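Side-chain contact in agenet domain-containing protein (Arabidopsis thaliana, PDB 6IE4), which probably reads methylated histone H3 tails through its tandem Agenet domains, which bind the modified tail: residues 25-28 against 29-32. Sequence-based numbering, arbitrary orientation.
Sequences DEIG and FRGS
The ring of F29 lies with one face over the carbonyl of G28, its CG 3.6 Å from G28 O, in a loop built from two consecutive type II beta turns. The first turn, E26 to F29, closes through a hydrogen bond from F29 N to E26 O (3.1 Å, 147° at the hydrogen). F29 ends this turn and begins the second, F29 to S32, where F29 O takes both S32 N and S32 OG from the same face of its carbonyl plane, the hydroxyl tilted 35° out of it. The ring stands with CG anti to its own carbonyl carbon (chi1 -82°), beside the backbone N and above the preceding peptide, while E26 O sits near the ring plane, at an edge, 3.7 Å from F29 CB. Beyond the loop the ring packs on W109 of strand 107-117. I27 and R30, by contrast, run side by side in the same direction; their one close approach, I27 CD1 to R30 NH2 at 4.1 Å, is oblique to the guanidinium and loose. G28 and G31 take the third position of each turn with positive phi, as type II geometry favours. The loop joins strands 19-22 and 32-40 of the SH3-like Agenet fold and borders the bound peptide, where E26 OE1 forms a salt bridge with a basic side chain of that peptide. Main-chain bonds thus close both turns, while the E26 carboxylate, the hydrogen-bonding backbone of G28 and the packed side chains of I27 and F29 all meet the peptide, consistent with a loop that forms part of the binding surface.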
loop_
_atom_site.group_PDB
_atom_site.type_symbol
_atom_site.label_atom_id
_atom_site.label_comp_id
_atom_site.label_asym_id
_atom_site.label_seq_id
_atom_site.Cartn_x
_atom_site.Cartn_y
_atom_site.Cartn_z
ATOM N N ASP A 25 11.296 -1.375 4.716
ATOM C CA ASP A 25 12.208 -2.467 4.400
ATOM C C ASP A 25 12.412 -3.375 5.597
ATOM O O ASP A 25 13.346 -4.181 5.627
ATOM C CB ASP A 25 13.545 -1.942 3.876
ATOM C CG ASP A 25 13.602 -1.914 2.344
ATOM O OD1 ASP A 25 14.716 -2.061 1.792
ATOM O OD2 ASP A 25 12.534 -1.778 1.693
ATOM N N GLU A 26 11.476 -3.325 6.526
ATOM C CA GLU A 26 11.329 -4.384 7.496
ATOM C C GLU A 26 10.768 -5.607 6.783
ATOM O O GLU A 26 9.815 -5.495 6.003
ATOM C CB GLU A 26 10.379 -3.913 8.579
ATOM C CG GLU A 26 10.163 -4.845 9.699
ATOM C CD GLU A 26 9.666 -4.104 10.917
ATOM O OE1 GLU A 26 9.613 -4.731 11.999
ATOM O OE2 GLU A 26 9.325 -2.896 10.795
ATOM N N ILE A 27 11.375 -6.771 7.015
ATOM C CA ILE A 27 11.016 -7.946 6.227
ATOM C C ILE A 27 9.640 -8.412 6.680
ATOM O O ILE A 27 9.328 -8.442 7.881
ATOM C CB ILE A 27 12.088 -9.050 6.336
ATOM C CG1 ILE A 27 12.047 -9.974 5.102
ATOM C CG2 ILE A 27 11.970 -9.844 7.651
ATOM C CD1 ILE A 27 12.416 -9.297 3.780
ATOM N N GLY A 28 8.798 -8.742 5.723
ATOM C CA GLY A 28 7.415 -9.035 6.001
ATOM C C GLY A 28 6.500 -7.863 5.752
ATOM O O GLY A 28 5.296 -7.968 6.005
ATOM N N PHE A 29 7.044 -6.752 5.261
ATOM C CA PHE A 29 6.263 -5.662 4.704
ATOM C C PHE A 29 6.698 -5.413 3.270
ATOM O O PHE A 29 6.385 -4.353 2.689
ATOM C CB PHE A 29 6.359 -4.394 5.549
ATOM C CG PHE A 29 5.438 -4.411 6.709
ATOM C CD1 PHE A 29 4.077 -4.322 6.519
ATOM C CD2 PHE A 29 5.933 -4.519 7.998
ATOM C CE1 PHE A 29 3.203 -4.361 7.600
ATOM C CE2 PHE A 29 5.083 -4.546 9.089
ATOM C CZ PHE A 29 3.709 -4.469 8.895
ATOM N N ARG A 30 7.472 -6.343 2.709
ATOM C CA ARG A 30 7.957 -6.178 1.352
ATOM C C ARG A 30 6.802 -6.236 0.360
ATOM O O ARG A 30 5.927 -7.108 0.446
ATOM C CB ARG A 30 8.986 -7.245 1.007
ATOM C CG ARG A 30 10.017 -6.681 0.059
ATOM C CD ARG A 30 10.464 -7.645 -1.010
ATOM N NE ARG A 30 10.993 -8.896 -0.471
ATOM C CZ ARG A 30 12.245 -9.314 -0.647
ATOM N NH1 ARG A 30 13.085 -8.610 -1.399
ATOM N NH2 ARG A 30 12.638 -10.469 -0.127
ATOM N N GLY A 31 6.799 -5.302 -0.581
ATOM C CA GLY A 31 5.711 -5.251 -1.522
ATOM C C GLY A 31 4.466 -4.580 -1.003
ATOM O O GLY A 31 3.416 -4.706 -1.634
ATOM N N SER A 32 4.524 -3.907 0.141
ATOM C CA SER A 32 3.344 -3.239 0.660
ATOM C C SER A 32 3.478 -1.720 0.661
ATOM O O SER A 32 4.568 -1.154 0.738
ATOM C CB SER A 32 3.028 -3.725 2.074
ATOM O OG SER A 32 4.063 -3.374 2.961
#